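Side-chain contacts in probable sugar ABC transporter, sugar-binding protein (Streptococcus pneumoniae, PDB 2W7Y), which binds the blood group A-trisaccharide and probably delivers such glycans to an ABC transporter for uptake into the cell: residues L119-K124 with L324-L329; E249-G254 with V412-K417; I341-G346 with K357-K362; H397-N402 with D423-L428. All coordinates share one frame; numbering follows the deposited sequence.

Contact 1: L119-K124 with L324-L329; sequences LVLDLK and LALEFL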
loop_
_atom_site.group_PDB
_atom_site.type_symbol
_atom_site.label_atom_id
_atom_site.label_comp_id
_atom_site.label_asym_id
_atom_site.label_seq_id
_atom_site.Cartn_x
_atom_site.Cartn_y
_atom_site.Cartn_z
ATOM N N LEU A 119 -16.174 5.118 16.791
ATOM C CA LEU A 119 -16.821 5.778 15.663
ATOM C C LEU A 119 -16.972 4.815 14.482
ATOM O O LEU A 119 -17.659 5.119 13.506
ATOM C CB LEU A 119 -15.987 6.995 15.245
ATOM C CG LEU A 119 -16.131 8.371 15.917
ATOM C CD1 LEU A 119 -16.715 8.332 17.322
ATOM C CD2 LEU A 119 -14.798 9.120 15.908
ATOM N N VAL A 120 -16.333 3.649 14.600
ATOM C CA VAL A 120 -16.219 2.668 13.516
ATOM C C VAL A 120 -16.899 1.352 13.899
ATOM O O VAL A 120 -16.778 0.893 15.039
ATOM C CB VAL A 120 -14.733 2.370 13.184
ATOM C CG1 VAL A 120 -14.614 1.672 11.851
ATOM C CG2 VAL A 120 -13.907 3.645 13.167
ATOM N N LEU A 121 -17.600 0.749 12.937
ATOM C CA LEU A 121 -18.296 -0.522 13.150
ATOM C C LEU A 121 -17.361 -1.734 13.072
ATOM O O LEU A 121 -16.482 -1.798 12.213
ATOM C CB LEU A 121 -19.449 -0.677 12.148
ATOM C CG LEU A 121 -20.294 -1.953 12.176
ATOM C CD1 LEU A 121 -21.116 -2.062 13.463
ATOM C CD2 LEU A 121 -21.200 -2.003 10.965
ATOM N N ASP A 122 -17.557 -2.680 13.989
ATOM C CA ASP A 122 -16.884 -3.978 13.948
ATOM C C ASP A 122 -17.529 -4.826 12.853
ATOM O O ASP A 122 -18.728 -5.121 12.898
ATOM C CB ASP A 122 -16.972 -4.671 15.317
ATOM C CG ASP A 122 -16.316 -6.061 15.341
ATOM O OD1 ASP A 122 -15.472 -6.386 14.479
ATOM O OD2 ASP A 122 -16.653 -6.840 16.253
ATOM N N LEU A 123 -16.714 -5.202 11.870
ATOM C CA LEU A 123 -17.181 -5.881 10.661
ATOM C C LEU A 123 -17.170 -7.402 10.772
ATOM O O LEU A 123 -17.830 -8.086 9.989
ATOM C CB LEU A 123 -16.326 -5.445 9.462
ATOM C CG LEU A 123 -16.712 -4.241 8.591
ATOM C CD1 LEU A 123 -17.590 -3.215 9.306
ATOM C CD2 LEU A 123 -15.455 -3.592 8.007
ATOM N N LYS A 124 -16.424 -7.922 11.745
ATOM C CA LYS A 124 -16.215 -9.368 11.877
ATOM C C LYS A 124 -17.495 -10.189 12.102
ATOM O O LYS A 124 -17.676 -11.200 11.421
ATOM C CB LYS A 124 -15.156 -9.693 12.937
ATOM C CG LYS A 124 -14.516 -11.062 12.752
ATOM C CD LYS A 124 -13.902 -11.564 14.034
ATOM C CE LYS A 124 -13.470 -13.009 13.887
ATOM N NZ LYS A 124 -13.584 -13.762 15.166
ATOM N N LEU A 324 -27.256 -1.654 4.662
ATOM C CA LEU A 324 -26.936 -1.398 3.258
ATOM C C LEU A 324 -25.425 -1.227 3.070
ATOM O O LEU A 324 -24.865 -1.642 2.048
ATOM C CB LEU A 324 -27.676 -0.161 2.734
ATOM C CG LEU A 324 -27.343 0.292 1.303
ATOM C CD1 LEU A 324 -27.967 -0.630 0.269
ATOM C CD2 LEU A 324 -27.769 1.731 1.066
ATOM N N ALA A 325 -24.780 -0.611 4.058
ATOM C CA ALA A 325 -23.328 -0.441 4.064
ATOM C C ALA A 325 -22.598 -1.781 4.157
ATOM O O ALA A 325 -21.572 -1.974 3.508
ATOM C CB ALA A 325 -22.914 0.474 5.194
ATOM N N LEU A 326 -23.130 -2.695 4.967
ATOM C CA LEU A 326 -22.594 -4.053 5.075
ATOM C C LEU A 326 -22.880 -4.852 3.807
ATOM O O LEU A 326 -22.065 -5.685 3.397
ATOM C CB LEU A 326 -23.143 -4.770 6.315
ATOM C CG LEU A 326 -22.617 -4.306 7.681
ATOM C CD1 LEU A 326 -23.504 -4.815 8.809
ATOM C CD2 LEU A 326 -21.163 -4.718 7.909
ATOM N N GLU A 327 -24.035 -4.586 3.190
ATOM C CA GLU A 327 -24.357 -5.125 1.863
ATOM C C GLU A 327 -23.340 -4.662 0.809
ATOM O O GLU A 327 -23.013 -5.413 -0.108
ATOM C CB GLU A 327 -25.786 -4.750 1.444
ATOM C CG GLU A 327 -26.898 -5.492 2.212
ATOM C CD GLU A 327 -28.299 -4.914 1.982
ATOM O OE1 GLU A 327 -28.611 -4.528 0.836
ATOM O OE2 GLU A 327 -29.105 -4.854 2.942
ATOM N N PHE A 328 -22.837 -3.434 0.955
ATOM C CA PHE A 328 -21.830 -2.885 0.044
ATOM C C PHE A 328 -20.462 -3.552 0.219
ATOM O O PHE A 328 -19.756 -3.794 -0.759
ATOM C CB PHE A 328 -21.725 -1.359 0.194
ATOM C CG PHE A 328 -20.683 -0.725 -0.694
ATOM C CD1 PHE A 328 -20.829 -0.731 -2.081
ATOM C CD2 PHE A 328 -19.556 -0.121 -0.142
ATOM C CE1 PHE A 328 -19.869 -0.148 -2.905
ATOM C CE2 PHE A 328 -18.593 0.470 -0.960
ATOM C CZ PHE A 328 -18.754 0.460 -2.343
ATOM N N LEU A 329 -20.098 -3.829 1.469
ATOM C CA LEU A 329 -18.923 -4.633 1.794
ATOM C C LEU A 329 -19.022 -6.024 1.159
ATOM O O LEU A 329 -18.066 -6.501 0.555
ATOM C CB LEU A 329 -18.757 -4.746 3.318
ATOM C CG LEU A 329 -17.795 -5.803 3.877
ATOM C CD1 LEU A 329 -16.356 -5.500 3.490
ATOM C CD2 LEU A 329 -17.930 -5.928 5.387
#
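Leu123 and Leu329 make the tight end of this contact. Leu123 CG lies 3.8 Å from Leu329 CD2, the two side chains crossing at a slant, and both residues are buried. Leu329 belongs to helix 319-332; its CG stands anti to the backbone N (chi1 166°), beside the carbonyl carbon, which carries the branch out to the loop that holds Leu123. Leu329 also touches Val152, while strand 311-313 supplies Ile313, on which Leu121, Leu123 and Ala325 all rest. The loop 119-124 and the helix thus share one residue of the sheet edge, for 311-313 is an outermost strand of the mixed four-stranded sheet. The other end is looser and partly open to solvent. There Leu326 reaches in with a single methyl, CD2, which sits 4.1 Å from Leu121 CD2, the two side chains meeting tip to tip, and an equal 4.1 Å from Leu123 CD1. On the far side of the loop Asp122 points away from the helix. Its OD1 accepts from Lys124 N at 3.3 Å, a capping bond at the start of helix 124-129 that arrives from above the carboxylate plane, and also pairs with Ile149 N. Between the segments everything is methyl and methine carbon, so the join rests on dispersion and the exclusion of water, while the loop's polar bonding is directed elsewhere.

Contact 2: E249-G254 with V412-K417; sequences EIQANG and VDVDQK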
loop_
_atom_site.group_PDB
_atom_site.type_symbol
_atom_site.label_atom_id
_atom_site.label_comp_id
_atom_site.label_asym_id
_atom_site.label_seq_id
_atom_site.Cartn_x
_atom_site.Cartn_y
_atom_site.Cartn_z
ATOM N N GLU A 249 21.366 5.646 1.961
ATOM C CA GLU A 249 21.036 5.371 0.565
ATOM C C GLU A 249 20.189 6.483 -0.054
ATOM O O GLU A 249 20.377 6.839 -1.218
ATOM C CB GLU A 249 20.348 4.007 0.431
ATOM C CG GLU A 249 20.127 3.533 -1.006
ATOM C CD GLU A 249 21.379 3.590 -1.876
ATOM O OE1 GLU A 249 21.224 3.745 -3.101
ATOM O OE2 GLU A 249 22.509 3.484 -1.354
ATOM N N ILE A 250 19.270 7.031 0.735
ATOM C CA ILE A 250 18.439 8.162 0.317
ATOM C C ILE A 250 19.281 9.434 0.102
ATOM O O ILE A 250 19.004 10.226 -0.808
ATOM C CB ILE A 250 17.286 8.403 1.336
ATOM C CG1 ILE A 250 16.015 7.631 0.949
ATOM C CG2 ILE A 250 16.919 9.872 1.420
ATOM C CD1 ILE A 250 16.183 6.143 0.649
ATOM N N GLN A 251 20.311 9.612 0.930
ATOM C CA GLN A 251 21.221 10.750 0.804
ATOM C C GLN A 251 22.115 10.597 -0.431
ATOM O O GLN A 251 22.344 11.561 -1.163
ATOM C CB GLN A 251 22.060 10.911 2.073
ATOM C CG GLN A 251 22.629 12.311 2.272
ATOM C CD GLN A 251 23.272 12.489 3.630
ATOM O OE1 GLN A 251 24.244 11.814 3.960
ATOM N NE2 GLN A 251 22.734 13.403 4.426
ATOM N N ALA A 252 22.593 9.375 -0.659
ATOM C CA ALA A 252 23.370 9.032 -1.849
ATOM C C ALA A 252 22.528 9.133 -3.121
ATOM O O ALA A 252 23.053 9.404 -4.202
ATOM C CB ALA A 252 23.954 7.629 -1.712
ATOM N N ASN A 253 21.222 8.916 -2.975
ATOM C CA ASN A 253 20.268 9.006 -4.080
ATOM C C ASN A 253 20.080 10.439 -4.595
ATOM O O ASN A 253 19.640 10.644 -5.729
ATOM C CB ASN A 253 18.922 8.401 -3.659
ATOM C CG ASN A 253 17.975 8.190 -4.826
ATOM O OD1 ASN A 253 18.285 7.473 -5.776
ATOM N ND2 ASN A 253 16.804 8.812 -4.754
ATOM N N GLY A 254 20.420 11.421 -3.761
ATOM C CA GLY A 254 20.336 12.830 -4.128
ATOM C C GLY A 254 19.120 13.531 -3.556
ATOM O O GLY A 254 18.004 13.002 -3.612
ATOM N N VAL A 412 22.726 16.980 6.103
ATOM C CA VAL A 412 22.214 16.282 7.272
ATOM C C VAL A 412 23.163 15.146 7.637
ATOM O O VAL A 412 23.531 14.334 6.784
ATOM C CB VAL A 412 20.769 15.749 7.035
ATOM C CG1 VAL A 412 20.285 14.923 8.215
ATOM C CG2 VAL A 412 19.812 16.897 6.790
ATOM N N ASP A 413 23.574 15.116 8.902
ATOM C CA ASP A 413 24.359 14.007 9.436
ATOM C C ASP A 413 23.415 12.849 9.746
ATOM O O ASP A 413 22.442 13.021 10.489
ATOM C CB ASP A 413 25.117 14.438 10.694
ATOM C CG ASP A 413 25.902 13.303 11.323
ATOM O OD1 ASP A 413 26.917 12.874 10.738
ATOM O OD2 ASP A 413 25.511 12.844 12.414
ATOM N N VAL A 414 23.704 11.681 9.170
ATOM C CA VAL A 414 22.838 10.498 9.302
ATOM C C VAL A 414 22.716 10.010 10.751
ATOM O O VAL A 414 21.613 9.734 11.221
ATOM C CB VAL A 414 23.288 9.331 8.368
ATOM C CG1 VAL A 414 22.403 8.104 8.557
ATOM C CG2 VAL A 414 23.264 9.768 6.908
ATOM N N ASP A 415 23.848 9.921 11.449
ATOM C CA ASP A 415 23.883 9.440 12.833
ATOM C C ASP A 415 22.941 10.197 13.772
ATOM O O ASP A 415 22.131 9.582 14.472
ATOM C CB ASP A 415 25.314 9.470 13.382
ATOM C CG ASP A 415 26.119 8.239 12.996
ATOM O OD1 ASP A 415 25.515 7.204 12.645
ATOM O OD2 ASP A 415 27.364 8.302 13.054
ATOM N N GLN A 416 23.044 11.524 13.778
ATOM C CA GLN A 416 22.218 12.347 14.659
ATOM C C GLN A 416 20.796 12.531 14.135
ATOM O O GLN A 416 19.892 12.868 14.901
ATOM C CB GLN A 416 22.890 13.695 14.969
ATOM C CG GLN A 416 23.153 14.578 13.760
ATOM C CD GLN A 416 23.960 15.823 14.093
ATOM O OE1 GLN A 416 23.481 16.920 13.959
ATOM N NE2 GLN A 416 25.168 15.634 14.518
ATOM N N LYS A 417 20.603 12.307 12.834
ATOM C CA LYS A 417 19.262 12.259 12.254
ATOM C C LYS A 417 18.511 11.008 12.710
ATOM O O LYS A 417 17.326 11.088 13.048
ATOM C CB LYS A 417 19.309 12.327 10.724
ATOM C CG LYS A 417 17.936 12.468 10.061
ATOM C CD LYS A 417 17.276 13.797 10.403
ATOM C CE LYS A 417 15.857 13.865 9.876
ATOM N NZ LYS A 417 15.261 15.211 10.108
#
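Val412 receives the one polar bond of this contact: its carbonyl O accepts a hydrogen bond from Gln251 NE2 at 2.7 Å, with an N-H...O angle of 161°. The donor lies in the carbonyl plane on a lone pair, and the oxygen in turn lies nearly in the plane of the glutamine amide, so the bond is close to straight and flat with both groups. Gln251 gets there from helix 237-252 by stretching out, CG anti to the backbone N (chi1 -158°) and the chain extended beyond it. NE2 bonds to Ala409 O as well, so two backbone carbonyls of the chain leading to helix 414-427 grip one amide nitrogen, which probably sets which way round the amide lies. Next comes Asp413, turned away from Gln251. It is the N-cap of helix 414-427: its OD2 accepts from Gln416 N at 3.1 Å, met on the anti side, well out of the carboxylate plane. Val414, in the first turn, points back at the partner helix and sets CG2 3.7 Å from Gln251 OE1, the two side chains running past each other in opposite directions; it also touches Lys244, Met247 and Lys248. Asp415 forms a salt bridge to Lys244, and Lys417 one to Glu406.

Contact 3: I341-G346 with K357-K362; sequences IFEKVG and KELSEK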
loop_
_atom_site.group_PDB
_atom_site.type_symbol
_atom_site.label_atom_id
_atom_site.label_comp_id
_atom_site.label_asym_id
_atom_site.label_seq_id
_atom_site.Cartn_x
_atom_site.Cartn_y
_atom_site.Cartn_z
ATOM N N ILE A 341 -12.010 -6.821 -10.234
ATOM C CA ILE A 341 -10.867 -6.276 -9.492
ATOM C C ILE A 341 -9.534 -6.796 -10.041
ATOM O O ILE A 341 -8.578 -6.042 -10.127
ATOM C CB ILE A 341 -10.965 -6.530 -7.947
ATOM C CG1 ILE A 341 -12.173 -5.800 -7.322
ATOM C CG2 ILE A 341 -9.662 -6.153 -7.237
ATOM C CD1 ILE A 341 -12.119 -4.266 -7.342
ATOM N N PHE A 342 -9.479 -8.068 -10.427
ATOM C CA PHE A 342 -8.263 -8.628 -11.027
ATOM C C PHE A 342 -8.091 -8.308 -12.517
ATOM O O PHE A 342 -7.010 -7.904 -12.939
ATOM C CB PHE A 342 -8.162 -10.142 -10.781
ATOM C CG PHE A 342 -6.900 -10.758 -11.322
ATOM C CD1 PHE A 342 -5.668 -10.481 -10.739
ATOM C CD2 PHE A 342 -6.941 -11.602 -12.427
ATOM C CE1 PHE A 342 -4.501 -11.036 -11.246
ATOM C CE2 PHE A 342 -5.778 -12.164 -12.936
ATOM C CZ PHE A 342 -4.556 -11.880 -12.348
ATOM N N GLU A 343 -9.154 -8.481 -13.304
ATOM C CA GLU A 343 -9.069 -8.409 -14.772
ATOM C C GLU A 343 -9.126 -6.997 -15.371
ATOM O O GLU A 343 -8.381 -6.693 -16.303
ATOM C CB GLU A 343 -10.145 -9.286 -15.422
ATOM C CG GLU A 343 -9.977 -10.782 -15.189
ATOM C CD GLU A 343 -10.925 -11.618 -16.032
ATOM O OE1 GLU A 343 -10.520 -12.720 -16.462
ATOM O OE2 GLU A 343 -12.073 -11.181 -16.273
ATOM N N LYS A 344 -10.025 -6.156 -14.861
ATOM C CA LYS A 344 -10.194 -4.789 -15.364
ATOM C C LYS A 344 -9.358 -3.798 -14.561
ATOM O O LYS A 344 -8.580 -3.023 -15.123
ATOM C CB LYS A 344 -11.669 -4.379 -15.351
ATOM C CG LYS A 344 -12.392 -4.573 -16.673
ATOM C CD LYS A 344 -12.748 -6.028 -16.926
ATOM C CE LYS A 344 -13.172 -6.246 -18.370
ATOM N NZ LYS A 344 -12.062 -5.964 -19.327
ATOM N N VAL A 345 -9.552 -3.816 -13.247
ATOM C CA VAL A 345 -8.658 -3.148 -12.320
ATOM C C VAL A 345 -7.452 -4.070 -12.262
ATOM O O VAL A 345 -7.603 -5.275 -12.085
ATOM C CB VAL A 345 -9.298 -3.034 -10.912
ATOM C CG1 VAL A 345 -8.376 -2.299 -9.948
ATOM C CG2 VAL A 345 -10.678 -2.374 -10.991
ATOM N N GLY A 346 -6.254 -3.542 -12.445
ATOM C CA GLY A 346 -5.094 -4.433 -12.444
ATOM C C GLY A 346 -4.551 -4.618 -11.045
ATOM O O GLY A 346 -3.399 -4.298 -10.790
ATOM N N LYS A 357 -3.743 -17.073 -10.679
ATOM C CA LYS A 357 -2.801 -17.774 -11.556
ATOM C C LYS A 357 -3.471 -18.280 -12.819
ATOM O O LYS A 357 -2.973 -18.051 -13.922
ATOM C CB LYS A 357 -2.124 -18.940 -10.832
ATOM C CG LYS A 357 -0.775 -18.596 -10.220
ATOM C CD LYS A 357 0.121 -19.817 -10.118
ATOM C CE LYS A 357 0.724 -20.184 -11.471
ATOM N NZ LYS A 357 1.626 -21.358 -11.393
ATOM N N GLU A 358 -4.598 -18.974 -12.647
ATOM C CA GLU A 358 -5.384 -19.503 -13.759
ATOM C C GLU A 358 -5.919 -18.384 -14.653
ATOM O O GLU A 358 -5.958 -18.528 -15.877
ATOM C CB GLU A 358 -6.525 -20.377 -13.231
ATOM C CG GLU A 358 -7.471 -20.925 -14.291
ATOM C CD GLU A 358 -8.185 -22.186 -13.833
ATOM O OE1 GLU A 358 -9.309 -22.076 -13.293
ATOM O OE2 GLU A 358 -7.614 -23.286 -14.006
ATOM N N LEU A 359 -6.329 -17.276 -14.039
ATOM C CA LEU A 359 -6.775 -16.102 -14.791
ATOM C C LEU A 359 -5.624 -15.461 -15.572
ATOM O O LEU A 359 -5.808 -15.027 -16.711
ATOM C CB LEU A 359 -7.473 -15.092 -13.872
ATOM C CG LEU A 359 -9.008 -15.129 -13.789
ATOM C CD1 LEU A 359 -9.595 -16.547 -13.725
ATOM C CD2 LEU A 359 -9.497 -14.287 -12.625
ATOM N N SER A 360 -4.440 -15.419 -14.961
ATOM C CA SER A 360 -3.215 -14.997 -15.649
ATOM C C SER A 360 -2.850 -15.962 -16.775
ATOM O O SER A 360 -2.465 -15.518 -17.857
ATOM C CB SER A 360 -2.044 -14.880 -14.672
ATOM O OG SER A 360 -2.283 -13.884 -13.698
ATOM N N GLU A 361 -2.966 -17.267 -16.498
ATOM C CA GLU A 361 -2.783 -18.337 -17.488
ATOM C C GLU A 361 -3.557 -18.030 -18.768
ATOM O O GLU A 361 -2.976 -17.915 -19.845
ATOM C CB GLU A 361 -3.303 -19.689 -16.953
ATOM C CG GLU A 361 -2.389 -20.534 -16.047
ATOM C CD GLU A 361 -2.985 -21.937 -15.772
ATOM O OE1 GLU A 361 -3.480 -22.555 -16.726
ATOM O OE2 GLU A 361 -2.974 -22.424 -14.622
ATOM N N LYS A 362 -4.874 -17.892 -18.616
ATOM C CA LYS A 362 -5.821 -17.856 -19.731
ATOM C C LYS A 362 -6.048 -16.463 -20.332
ATOM O O LYS A 362 -6.931 -16.285 -21.179
ATOM C CB LYS A 362 -7.159 -18.462 -19.288
ATOM C CG LYS A 362 -7.128 -19.972 -19.070
ATOM C CD LYS A 362 -8.450 -20.515 -18.508
ATOM C CE LYS A 362 -9.641 -20.297 -19.453
ATOM N NZ LYS A 362 -9.464 -20.931 -20.794
#
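Helix 335-343 and the short helix 356-361 come closest at Glu343 and Leu359, whose CA atoms are 8.0 Å apart. Phe342 and Leu359 carry most of the contact. The phenylalanine CG is anti to the backbone N (chi1 -177°), and the ring slides past Leu359 in the opposite direction, so that Leu359 CB comes to 3.5 Å from Phe342 CE2 and Leu359 CD2 to 3.7 Å from Phe342 CD2. The leucine CB approaches the ring obliquely. At the ring's edge, near its plane, Ser360 OG lies 3.3 Å from Phe342 CZ. That hydroxyl has its polar partner in its own helix, a hydrogen bond with Val356 O, and a weak one with Thr368 O, so it presents itself to the phenylalanine as a neighbour in van der Waals contact. Helix 366-379 adds Thr368, Leu371 and Ile375 around the buried ring, and Pro349 touches it too. Toward the surface the extended side chain of Glu343 crosses Leu359 at about a right angle, with Glu343 OE1 3.9 Å from Leu359 CG. The Phe342 side chain is about 10 Å from the bound galactose, near the sugar but not touching it. The chemistry is that of an aromatic ring packed against an aliphatic side chain, with a glutamate oxygen in van der Waals contact beside it.

Contact 4: H397-N402 with D423-L428; sequences HTAIIN and DVLKSL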
loop_
_atom_site.group_PDB
_atom_site.type_symbol
_atom_site.label_atom_id
_atom_site.label_comp_id
_atom_site.label_asym_id
_atom_site.label_seq_id
_atom_site.Cartn_x
_atom_site.Cartn_y
_atom_site.Cartn_z
ATOM N N HIS A 397 3.714 5.996 10.320
ATOM C CA HIS A 397 3.930 5.997 8.866
ATOM C C HIS A 397 4.405 7.372 8.349
ATOM O O HIS A 397 5.500 7.482 7.787
ATOM C CB HIS A 397 2.628 5.539 8.191
ATOM C CG HIS A 397 2.634 5.605 6.695
ATOM N ND1 HIS A 397 3.224 4.642 5.908
ATOM C CD2 HIS A 397 2.070 6.493 5.842
ATOM C CE1 HIS A 397 3.048 4.946 4.634
ATOM N NE2 HIS A 397 2.346 6.062 4.568
ATOM N N THR A 398 3.595 8.407 8.587
ATOM C CA THR A 398 3.871 9.783 8.149
ATOM C C THR A 398 5.154 10.374 8.757
ATOM O O THR A 398 5.943 11.015 8.054
ATOM C CB THR A 398 2.657 10.713 8.438
ATOM O OG1 THR A 398 1.494 10.213 7.766
ATOM C CG2 THR A 398 2.923 12.145 7.967
ATOM N N ALA A 399 5.355 10.159 10.055
ATOM C CA ALA A 399 6.570 10.609 10.751
ATOM C C ALA A 399 7.849 9.986 10.179
ATOM O O ALA A 399 8.850 10.680 9.994
ATOM C CB ALA A 399 6.464 10.334 12.254
ATOM N N ILE A 400 7.807 8.686 9.900
ATOM C CA ILE A 400 8.943 7.979 9.295
ATOM C C ILE A 400 9.214 8.450 7.863
ATOM O O ILE A 400 10.363 8.682 7.506
ATOM C CB ILE A 400 8.791 6.422 9.388
ATOM C CG1 ILE A 400 8.879 5.973 10.851
ATOM C CG2 ILE A 400 9.854 5.697 8.544
ATOM C CD1 ILE A 400 8.543 4.516 11.084
ATOM N N ILE A 401 8.155 8.604 7.064
ATOM C CA ILE A 401 8.253 9.163 5.703
ATOM C C ILE A 401 8.901 10.550 5.689
ATOM O O ILE A 401 9.799 10.804 4.883
ATOM C CB ILE A 401 6.863 9.204 4.986
ATOM C CG1 ILE A 401 6.471 7.811 4.492
ATOM C CG2 ILE A 401 6.852 10.193 3.802
ATOM C CD1 ILE A 401 5.058 7.753 3.927
ATOM N N ASN A 402 8.441 11.435 6.577
ATOM C CA ASN A 402 9.016 12.780 6.721
ATOM C C ASN A 402 10.502 12.770 7.098
ATOM O O ASN A 402 11.293 13.532 6.539
ATOM C CB ASN A 402 8.229 13.606 7.747
ATOM C CG ASN A 402 6.840 14.009 7.260
ATOM O OD1 ASN A 402 6.015 14.470 8.051
ATOM N ND2 ASN A 402 6.575 13.845 5.966
ATOM N N ASP A 423 13.815 9.975 18.543
ATOM C CA ASP A 423 13.290 10.915 19.537
ATOM C C ASP A 423 11.860 11.343 19.191
ATOM O O ASP A 423 11.005 11.453 20.076
ATOM C CB ASP A 423 14.195 12.151 19.651
ATOM C CG ASP A 423 15.456 11.895 20.477
ATOM O OD1 ASP A 423 16.286 12.827 20.591
ATOM O OD2 ASP A 423 15.621 10.777 21.014
ATOM N N VAL A 424 11.615 11.581 17.903
ATOM C CA VAL A 424 10.298 11.973 17.392
ATOM C C VAL A 424 9.265 10.843 17.530
ATOM O O VAL A 424 8.110 11.093 17.894
ATOM C CB VAL A 424 10.389 12.485 15.917
ATOM C CG1 VAL A 424 9.016 12.529 15.241
ATOM C CG2 VAL A 424 11.043 13.867 15.866
ATOM N N LEU A 425 9.689 9.609 17.257
ATOM C CA LEU A 425 8.806 8.441 17.345
ATOM C C LEU A 425 8.326 8.125 18.765
ATOM O O LEU A 425 7.167 7.751 18.959
ATOM C CB LEU A 425 9.458 7.202 16.718
ATOM C CG LEU A 425 9.260 6.855 15.231
ATOM C CD1 LEU A 425 8.006 7.494 14.602
ATOM C CD2 LEU A 425 10.496 7.164 14.416
ATOM N N LYS A 426 9.220 8.275 19.744
ATOM C CA LYS A 426 8.902 8.037 21.157
ATOM C C LYS A 426 7.831 8.986 21.697
ATOM O O LYS A 426 6.986 8.580 22.495
ATOM C CB LYS A 426 10.161 8.149 22.019
ATOM C CG LYS A 426 11.061 6.925 22.013
ATOM C CD LYS A 426 12.518 7.350 22.096
ATOM C CE LYS A 426 13.419 6.237 22.583
ATOM N NZ LYS A 426 13.719 6.418 24.023
ATOM N N SER A 427 7.880 10.245 21.259
ATOM C CA SER A 427 6.928 11.276 21.683
ATOM C C SER A 427 5.492 11.021 21.219
ATOM O O SER A 427 4.539 11.426 21.891
ATOM C CB SER A 427 7.388 12.655 21.209
ATOM O OG SER A 427 8.666 12.975 21.727
ATOM N N LEU A 428 5.340 10.359 20.072
ATOM C CA LEU A 428 4.018 10.070 19.512
ATOM C C LEU A 428 3.480 8.687 19.905
ATOM O O LEU A 428 4.236 7.785 20.280
ATOM C CB LEU A 428 4.039 10.230 17.986
#
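Leu425 spans the space between helices 414-427 and 394-406, facing Ala399 and Ile400. Neither its CB nor its CG touches the segment 397-402; the two methyls do, and they divide the work. CD1 lies 4.0 Å from Ala399 CB and 4.1 Å from Ile400 CG1, so it occupies the angle between two successive residues. CD2 meets Ile400 alone, at CG1, again 4.1 Å away. The leucine and isoleucine side chains cross at about a right angle. Ile400 places CG1 there because that carbon stands anti to the carbonyl carbon (chi1 -67°), beside the backbone N. The small alanine, its single methyl pointing at the partner, is consistent with the close approach here, where the CA atoms of Ala399 and Leu425 are 7.3 Å apart. Behind the contact, Ile400 packs on Ile208 and Phe211 of helix 207-215, and Leu425 on Ile234, so at Ile400 helix 394-406 touches both the last helix of the chain and helix 207-215. The Ile400 side chain is about 12 Å from the bound N-acetylgalactosamine. Ser427 keeps its hydroxyl within its own helix, where Ser427 OG donates to Asp423 O at 3.2 Å. What joins the two helices here is purely aliphatic, a few carbons in ordinary van der Waals contact, without a directional bond to dictate the fit.

How the contacts relate
Contacts 2 and 4 form one neighbourhood: both use helix 414-427, the first at its start and the second at its end, with centres about 17 Å apart. Together they lay the C-terminal helix against helices 237-252 and 394-406. Contacts 1 and 3 lie in another part of the fold, on the successive helices 319-332 and 335-343, their centres about 27 Å apart. Contact 2 is on the opposite side of the chain's centre from contacts 1 and 3, about 44 Å and 41 Å away between centres. Along the chain contact 1 closes before contact 3 opens, and contact 3 closes before contact 4, while contacts 1 and 2 interlock. The chain therefore returns repeatedly between the two regions, as in the two-lobed solute-binding proteins.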